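Local coordinates for ABC transporter substrate-binding protein (Bradyrhizobium japonicum, PDB 4I1D) that is a periplasmic solute-binding protein, seen here with D-malate bound, that probably delivers small organic solutes, perhaps polyamines, to an ABC transporter, at residues 40-45 with 55-60; 261-266 with 277-282. One frame throughout, in Å; residues are numbered along the deposited sequence.

Contact 1: 40-45 with 55-60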
ATOM      1  N   PRO A  40      -7.711  28.738   5.757  1.00 59.94           N
ATOM      2  CA  PRO A  40      -8.768  28.434   4.784  1.00 64.85           C
ATOM      3  C   PRO A  40      -9.985  27.796   5.458  1.00 60.59           C
ATOM      4  O   PRO A  40     -11.113  28.283   5.325  1.00 56.48           O
ATOM      5  CB  PRO A  40      -8.098  27.420   3.847  1.00 68.58           C
ATOM      6  CG  PRO A  40      -6.626  27.667   3.993  1.00 64.15           C
ATOM      7  CD  PRO A  40      -6.438  28.075   5.423  1.00 64.58           C
ATOM      8  N   ASP A  41      -9.746  26.705   6.177  1.00 65.40           N
ATOM      9  CA  ASP A  41     -10.805  25.997   6.889  1.00 62.19           C
ATOM     10  C   ASP A  41     -10.429  25.851   8.356  1.00 52.78           C
ATOM     11  O   ASP A  41      -9.487  25.138   8.705  1.00 59.66           O
ATOM     12  CB  ASP A  41     -11.058  24.621   6.259  1.00 70.76           C
ATOM     13  CG  ASP A  41     -12.048  23.776   7.062  1.00 78.10           C
ATOM     14  OD1 ASP A  41     -12.790  24.344   7.894  1.00 70.68           O
ATOM     15  OD2 ASP A  41     -12.087  22.541   6.851  1.00 86.86           O
ATOM     16  N   ALA A  42     -11.190  26.514   9.215  1.00 51.34           N
ATOM     17  CA  ALA A  42     -10.834  26.605  10.622  1.00 52.55           C
ATOM     18  C   ALA A  42     -11.233  25.386  11.443  1.00 55.98           C
ATOM     19  O   ALA A  42     -10.741  25.196  12.548  1.00 54.30           O
ATOM     20  CB  ALA A  42     -11.451  27.839  11.219  1.00 48.75           C
ATOM     21  N   TRP A  43     -12.126  24.558  10.923  1.00 60.92           N
ATOM     22  CA  TRP A  43     -12.780  23.605  11.815  1.00 62.59           C
ATOM     23  C   TRP A  43     -11.931  22.455  12.357  1.00 58.55           C
ATOM     24  O   TRP A  43     -11.991  22.157  13.552  1.00 62.76           O
ATOM     25  CB  TRP A  43     -14.173  23.218  11.301  1.00 66.56           C
ATOM     26  CG  TRP A  43     -15.051  24.402  11.539  1.00 74.29           C
ATOM     27  CD1 TRP A  43     -15.240  25.463  10.700  1.00 73.24           C
ATOM     28  CD2 TRP A  43     -15.765  24.712  12.746  1.00 72.80           C
ATOM     29  NE1 TRP A  43     -16.066  26.393  11.290  1.00 72.31           N
ATOM     30  CE2 TRP A  43     -16.403  25.957  12.545  1.00 73.01           C
ATOM     31  CE3 TRP A  43     -15.950  24.045  13.964  1.00 71.61           C
ATOM     32  CZ2 TRP A  43     -17.214  26.551  13.521  1.00 71.76           C
ATOM     33  CZ3 TRP A  43     -16.754  24.639  14.935  1.00 76.66           C
ATOM     34  CH2 TRP A  43     -17.376  25.879  14.705  1.00 77.02           C
ATOM     35  N   PRO A  44     -11.096  21.846  11.510  1.00 51.85           N
ATOM     36  CA  PRO A  44     -10.227  20.828  12.110  1.00 59.85           C
ATOM     37  C   PRO A  44      -9.413  21.406  13.269  1.00 63.14           C
ATOM     38  O   PRO A  44      -9.227  20.733  14.284  1.00 62.24           O
ATOM     39  CB  PRO A  44      -9.321  20.413  10.945  1.00 61.18           C
ATOM     40  CG  PRO A  44     -10.167  20.655   9.723  1.00 61.06           C
ATOM     41  CD  PRO A  44     -10.941  21.923  10.046  1.00 55.45           C
ATOM     42  N   ALA A  45      -8.962  22.651  13.129  1.00 60.62           N
ATOM     43  CA  ALA A  45      -8.149  23.277  14.162  1.00 63.60           C
ATOM     44  C   ALA A  45      -8.982  23.616  15.395  1.00 61.83           C
ATOM     45  O   ALA A  45      -8.534  23.444  16.529  1.00 62.92           O
ATOM     46  CB  ALA A  45      -7.462  24.523  13.620  1.00 66.59           C
ATOM     47  N   PRO A  55      -7.564  26.668  23.991  1.00 51.09           N
ATOM     48  CA  PRO A  55      -7.548  27.230  22.635  1.00 52.27           C
ATOM     49  C   PRO A  55      -6.648  28.461  22.550  1.00 60.01           C
ATOM     50  O   PRO A  55      -6.617  29.243  23.501  1.00 63.11           O
ATOM     51  CB  PRO A  55      -8.995  27.675  22.423  1.00 47.50           C
ATOM     52  CG  PRO A  55      -9.794  27.011  23.518  1.00 53.62           C
ATOM     53  CD  PRO A  55      -8.873  26.815  24.649  1.00 55.56           C
ATOM     54  N   ILE A  56      -5.938  28.642  21.440  1.00 58.38           N
ATOM     55  CA  ILE A  56      -5.209  29.897  21.221  1.00 59.27           C
ATOM     56  C   ILE A  56      -6.077  30.949  20.514  1.00 56.15           C
ATOM     57  O   ILE A  56      -5.806  32.138  20.625  1.00 47.40           O
ATOM     58  CB  ILE A  56      -3.894  29.707  20.419  1.00 51.19           C
ATOM     59  CG1 ILE A  56      -4.178  29.072  19.056  1.00 55.86           C
ATOM     60  CG2 ILE A  56      -2.886  28.879  21.204  1.00 48.49           C
ATOM     61  CD1 ILE A  56      -2.929  28.805  18.247  1.00 58.40           C
ATOM     62  N   TRP A  57      -7.115  30.516  19.793  1.00 51.34           N
ATOM     63  CA  TRP A  57      -8.011  31.453  19.094  1.00 49.64           C
ATOM     64  C   TRP A  57      -9.204  31.831  19.965  1.00 48.63           C
ATOM     65  O   TRP A  57      -9.686  31.009  20.749  1.00 52.47           O
ATOM     66  CB  TRP A  57      -8.537  30.833  17.798  1.00 50.98           C
ATOM     67  CG  TRP A  57      -7.500  30.590  16.746  1.00 51.28           C
ATOM     68  CD1 TRP A  57      -6.274  31.198  16.631  1.00 47.42           C
ATOM     69  CD2 TRP A  57      -7.593  29.663  15.662  1.00 48.36           C
ATOM     70  NE1 TRP A  57      -5.608  30.705  15.534  1.00 49.61           N
ATOM     71  CE2 TRP A  57      -6.392  29.758  14.925  1.00 51.60           C
ATOM     72  CE3 TRP A  57      -8.577  28.759  15.240  1.00 47.75           C
ATOM     73  CZ2 TRP A  57      -6.152  28.988  13.786  1.00 47.74           C
ATOM     74  CZ3 TRP A  57      -8.332  27.992  14.117  1.00 51.72           C
ATOM     75  CH2 TRP A  57      -7.129  28.111  13.402  1.00 53.44           C
ATOM     76  N   ASP A  58      -9.689  33.064  19.822  1.00 45.35           N
ATOM     77  CA  ASP A  58     -10.896  33.504  20.539  1.00 42.61           C
ATOM     78  C   ASP A  58     -12.108  33.560  19.614  1.00 48.87           C
ATOM     79  O   ASP A  58     -13.134  32.904  19.841  1.00 46.12           O
ATOM     80  CB  ASP A  58     -10.685  34.884  21.168  1.00 44.41           C
ATOM     81  CG  ASP A  58      -9.626  34.875  22.271  1.00 49.02           C
ATOM     82  OD1 ASP A  58      -9.855  34.209  23.302  1.00 52.30           O
ATOM     83  OD2 ASP A  58      -8.573  35.540  22.118  1.00 58.80           O
ATOM     84  N   VAL A  59     -11.977  34.357  18.565  1.00 44.37           N
ATOM     85  CA  VAL A  59     -13.086  34.634  17.680  1.00 43.91           C
ATOM     86  C   VAL A  59     -12.752  34.154  16.275  1.00 41.99           C
ATOM     87  O   VAL A  59     -11.685  34.453  15.745  1.00 46.06           O
ATOM     88  CB  VAL A  59     -13.420  36.132  17.653  1.00 45.41           C
ATOM     89  CG1 VAL A  59     -14.541  36.407  16.672  1.00 45.95           C
ATOM     90  CG2 VAL A  59     -13.793  36.618  19.054  1.00 51.16           C
ATOM     91  N   VAL A  60     -13.678  33.406  15.690  1.00 41.00           N
ATOM     92  CA  VAL A  60     -13.522  32.868  14.351  1.00 51.42           C
ATOM     93  C   VAL A  60     -14.638  33.346  13.430  1.00 51.82           C
ATOM     94  O   VAL A  60     -15.812  33.334  13.794  1.00 52.56           O
ATOM     95  CB  VAL A  60     -13.502  31.331  14.374  1.00 51.58           C
ATOM     96  CG1 VAL A  60     -13.522  30.776  12.965  1.00 51.71           C
ATOM     97  CG2 VAL A  60     -12.263  30.851  15.126  1.00 53.86           C
TER

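Contact 2: 261-266 with 277-282. With SO4 (sulfate ion), chain J.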
ATOM      1  N   LEU A 261     -17.704  48.072   5.632  1.00 47.35           N
ATOM      2  CA  LEU A 261     -17.065  46.915   5.003  1.00 55.76           C
ATOM      3  C   LEU A 261     -17.172  46.924   3.472  1.00 56.00           C
ATOM      4  O   LEU A 261     -16.158  46.798   2.780  1.00 52.82           O
ATOM      5  CB  LEU A 261     -17.583  45.594   5.583  1.00 45.73           C
ATOM      6  CG  LEU A 261     -16.973  44.369   4.907  1.00 50.93           C
ATOM      7  CD1 LEU A 261     -15.465  44.384   5.058  1.00 49.92           C
ATOM      8  CD2 LEU A 261     -17.555  43.085   5.475  1.00 50.72           C
ATOM      9  N   PRO A 262     -18.398  47.077   2.939  1.00 58.09           N
ATOM     10  CA  PRO A 262     -18.614  47.149   1.485  1.00 57.89           C
ATOM     11  C   PRO A 262     -18.023  48.401   0.848  1.00 60.22           C
ATOM     12  O   PRO A 262     -18.107  48.581  -0.366  1.00 56.88           O
ATOM     13  CB  PRO A 262     -20.139  47.178   1.357  1.00 61.67           C
ATOM     14  CG  PRO A 262     -20.625  47.665   2.670  1.00 65.53           C
ATOM     15  CD  PRO A 262     -19.670  47.101   3.679  1.00 56.86           C
ATOM     16  N   LEU A 263     -17.443  49.281   1.648  1.00 58.48           N
ATOM     17  CA  LEU A 263     -16.723  50.397   1.064  1.00 59.68           C
ATOM     18  C   LEU A 263     -15.369  49.895   0.563  1.00 63.58           C
ATOM     19  O   LEU A 263     -14.695  50.555  -0.230  1.00 66.20           O
ATOM     20  CB  LEU A 263     -16.545  51.525   2.079  1.00 60.43           C
ATOM     21  CG  LEU A 263     -17.822  52.251   2.509  1.00 61.93           C
ATOM     22  CD1 LEU A 263     -17.477  53.541   3.251  1.00 58.37           C
ATOM     23  CD2 LEU A 263     -18.670  52.563   1.301  1.00 62.31           C
ATOM     24  N   HIS A 264     -14.983  48.706   1.014  1.00 57.66           N
ATOM     25  CA  HIS A 264     -13.628  48.220   0.781  1.00 63.13           C
ATOM     26  C   HIS A 264     -13.590  46.895   0.036  1.00 64.93           C
ATOM     27  O   HIS A 264     -12.539  46.461  -0.442  1.00 61.95           O
ATOM     28  CB  HIS A 264     -12.866  48.140   2.107  1.00 56.97           C
ATOM     29  CG  HIS A 264     -12.602  49.487   2.713  1.00 60.90           C
ATOM     30  ND1 HIS A 264     -13.263  49.948   3.829  1.00 59.73           N
ATOM     31  CD2 HIS A 264     -11.775  50.487   2.324  1.00 58.30           C
ATOM     32  CE1 HIS A 264     -12.845  51.170   4.114  1.00 66.26           C
ATOM     33  NE2 HIS A 264     -11.942  51.521   3.217  1.00 65.18           N
ATOM     34  N   ILE A 265     -14.747  46.262  -0.073  1.00 54.29           N
ATOM     35  CA  ILE A 265     -14.842  44.990  -0.761  1.00 47.38           C
ATOM     36  C   ILE A 265     -16.294  44.715  -1.119  1.00 50.81           C
ATOM     37  O   ILE A 265     -17.208  45.189  -0.447  1.00 51.34           O
ATOM     38  CB  ILE A 265     -14.236  43.847   0.082  1.00 50.66           C
ATOM     39  CG1 ILE A 265     -13.949  42.625  -0.797  1.00 54.86           C
ATOM     40  CG2 ILE A 265     -15.128  43.525   1.292  1.00 45.05           C
ATOM     41  CD1 ILE A 265     -13.139  41.560  -0.102  1.00 58.13           C
ATOM     42  N   ASP A 266     -16.485  43.962  -2.195  1.00 57.60           N
ATOM     43  CA  ASP A 266     -17.800  43.709  -2.772  1.00 55.55           C
ATOM     44  C   ASP A 266     -18.622  42.667  -1.995  1.00 54.96           C
ATOM     45  O   ASP A 266     -19.204  41.756  -2.586  1.00 54.79           O
ATOM     46  CB  ASP A 266     -17.626  43.261  -4.229  1.00 65.33           C
ATOM     47  CG  ASP A 266     -18.923  43.290  -5.005  1.00 84.94           C
ATOM     48  OD1 ASP A 266     -19.765  44.168  -4.706  1.00 91.63           O
ATOM     49  OD2 ASP A 266     -19.103  42.436  -5.907  1.00 87.97           O
ATOM     50  N   THR A 277     -27.617  53.464   7.598  1.00 68.24           N
ATOM     51  CA  THR A 277     -26.642  54.367   8.224  1.00 68.12           C
ATOM     52  C   THR A 277     -26.250  55.562   7.364  1.00 71.66           C
ATOM     53  O   THR A 277     -25.748  56.560   7.880  1.00 80.29           O
ATOM     54  CB  THR A 277     -25.338  53.638   8.607  1.00 68.59           C
ATOM     55  OG1 THR A 277     -24.780  53.027   7.439  1.00 67.06           O
ATOM     56  CG2 THR A 277     -25.596  52.577   9.661  1.00 66.38           C
ATOM     57  N   ASN A 278     -26.450  55.454   6.056  1.00 74.57           N
ATOM     58  CA  ASN A 278     -26.080  56.543   5.154  1.00 88.12           C
ATOM     59  C   ASN A 278     -24.576  56.680   4.947  1.00 87.92           C
ATOM     60  O   ASN A 278     -24.064  57.798   4.845  1.00 92.64           O
ATOM     61  CB  ASN A 278     -26.643  57.876   5.657  1.00 98.97           C
ATOM     62  CG  ASN A 278     -27.724  58.431   4.754  1.00108.69           C
ATOM     63  OD1 ASN A 278     -27.457  59.274   3.898  1.00114.43           O
ATOM     64  ND2 ASN A 278     -28.955  57.963   4.942  1.00110.74           N
ATOM     65  N   VAL A 279     -23.866  55.554   4.900  1.00 84.13           N
ATOM     66  CA  VAL A 279     -22.448  55.585   4.547  1.00 83.57           C
ATOM     67  C   VAL A 279     -22.242  54.937   3.189  1.00 77.51           C
ATOM     68  O   VAL A 279     -21.295  55.267   2.474  1.00 83.64           O
ATOM     69  CB  VAL A 279     -21.531  54.920   5.609  1.00 80.56           C
ATOM     70  CG1 VAL A 279     -22.244  54.815   6.947  1.00 84.15           C
ATOM     71  CG2 VAL A 279     -21.043  53.562   5.135  1.00 69.22           C
ATOM     72  N   ILE A 280     -23.148  54.029   2.837  1.00 70.81           N
ATOM     73  CA  ILE A 280     -23.132  53.366   1.536  1.00 69.30           C
ATOM     74  C   ILE A 280     -24.016  54.093   0.530  1.00 76.00           C
ATOM     75  O   ILE A 280     -25.238  54.114   0.673  1.00 76.59           O
ATOM     76  CB  ILE A 280     -23.635  51.922   1.647  1.00 67.56           C
ATOM     77  CG1 ILE A 280     -22.882  51.177   2.754  1.00 65.30           C
ATOM     78  CG2 ILE A 280     -23.484  51.203   0.311  1.00 68.58           C
ATOM     79  CD1 ILE A 280     -23.441  49.795   3.048  1.00 57.74           C
ATOM     80  N   LYS A 281     -23.398  54.683  -0.488  1.00 77.52           N
ATOM     81  CA  LYS A 281     -24.138  55.371  -1.541  1.00 76.72           C
ATOM     82  C   LYS A 281     -24.947  54.368  -2.376  1.00 71.93           C
ATOM     83  O   LYS A 281     -24.539  53.212  -2.529  1.00 69.82           O
ATOM     84  CB  LYS A 281     -23.178  56.170  -2.429  1.00 85.08           C
ATOM     85  CG  LYS A 281     -22.263  57.122  -1.655  1.00102.47           C
ATOM     86  CD  LYS A 281     -21.437  58.027  -2.582  1.00115.94           C
ATOM     87  CE  LYS A 281     -19.951  57.641  -2.615  1.00119.68           C
ATOM     88  NZ  LYS A 281     -19.674  56.365  -3.353  1.00117.60           N
ATOM     89  N   PRO A 282     -26.095  54.811  -2.919  1.00 64.95           N
ATOM     90  CA  PRO A 282     -27.004  53.958  -3.699  1.00 66.56           C
ATOM     91  C   PRO A 282     -26.289  53.191  -4.817  1.00 70.32           C
ATOM     92  O   PRO A 282     -26.522  51.990  -4.979  1.00 70.67           O
ATOM     93  CB  PRO A 282     -27.990  54.960  -4.309  1.00 63.88           C
ATOM     94  CG  PRO A 282     -27.920  56.165  -3.412  1.00 64.24           C
ATOM     95  CD  PRO A 282     -26.502  56.229  -2.955  1.00 72.02           C
TER
HETATM   96  S   SO4 J 406     -14.507  45.452  -5.038  0.90125.75           S
HETATM   97  O1  SO4 J 406     -14.374  46.543  -4.075  0.90126.13           O
HETATM   98  O2  SO4 J 406     -14.770  44.203  -4.331  0.90124.65           O
HETATM   99  O3  SO4 J 406     -15.616  45.750  -5.943  0.90125.35           O
HETATM  100  O4  SO4 J 406     -13.270  45.310  -5.805  0.90123.04           O

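Contact 1: 40-45 with 55-60
Ala42, the first residue of 40-45 to reach across, meets both side chains that 55-60 sends back. Its CB points at the other segment and packs against CG1 of Val60 at 4.0 Å, a branch that lies anti to the backbone N of Val60 (chi1 173°), which directs it at Ala42. The same CB is also 4.3 Å from Trp57 CZ3, and the carbonyl oxygen of Ala42 lies near the plane of the indole, 4.0 Å from CZ3 at its edge. Trp43 N gives its hydrogen to Asp41 OD1 at 3.1 Å, a capping bond at the turn into helix 43-51; it is nearly straight (172°), the N-H arriving from above the carboxylate plane. The side chain of Trp43 makes no close contact with 55-60; its NE1 bonds Thr62 OG1 and its ring meets that of Tyr66. Three residues after Ala42, Ala45 resumes the contact: its CB approaches the benzo ring of Trp57 obliquely, 3.6 Å from CH2. The benzo end of the indole thus meets both alanines, while its polar edge is fixed by a bond from NE1 to Asp37 OD2. These contacts join the start of helix 43-51 to the entry of strand 59-63, within the parallel beta-alpha-beta crossover from strand 33-38, with strand 4-9 between the two strands. Trp57 touches Thr6 and Val8 of strand 4-9 and Ala188 of the second subunit; next to Val60, Val59 packs on helix 242-252.

Contact 2: 261-266 with 277-282
Pro262 and Ile280 meet with their side chains crossing at about a right angle. The CG corner of the proline ring bears on the CD1 methyl of Ile280 at 3.6 Å, and CG1 of the same isoleucine follows at 4.2 Å. In Ile280 CG1 lies anti to the carbonyl carbon (chi1 -52°), and the extended chain beyond it brings CD1 to the proline although the CB of this residue does not face 261-266. Leu263 and Val279 make the second pair, inclined to one another and touching at branch ends: CD1 of the leucine lies 4.0 Å from CG2 of the valine. The other leucine methyl, CD2, is 3.9 Å from the carbonyl oxygen of Val279, which places the fork of Leu263 over both the side chain and the backbone of that residue. The contact across the two loops is therefore apolar packing. Farther along, Asp266 N gives a weak bond to a sulfate, probably from the crystallisation liquor. The segments flank strand 268-269 in the chain: a 3-10 turn continues from helix 255-260, and Lys281 occupies the N-cap position of helix 282-285. Val279 and Ile280 also pack on Ala259 of helix 255-260, whereas Leu261 touches helix 12-30.

In the fold
Contact 1 is the more buried of the two, with three of its four touching residues enclosed; contact 2 is partly buried and includes the exposed Leu263. Their centres lie 28 Å apart, and they have no elements in common. Contact 1 joins the start of a helix to a strand and the loop leading into it, setting an indole and a valine against two alanines, whereas contact 2 joins two loops through branched aliphatic groups and a proline. Both are apolar across the interface, but in 40-45 with 55-60 the indole also has a polar partner. Only contact 1 borders the second subunit, and both lie away from the D-malate site.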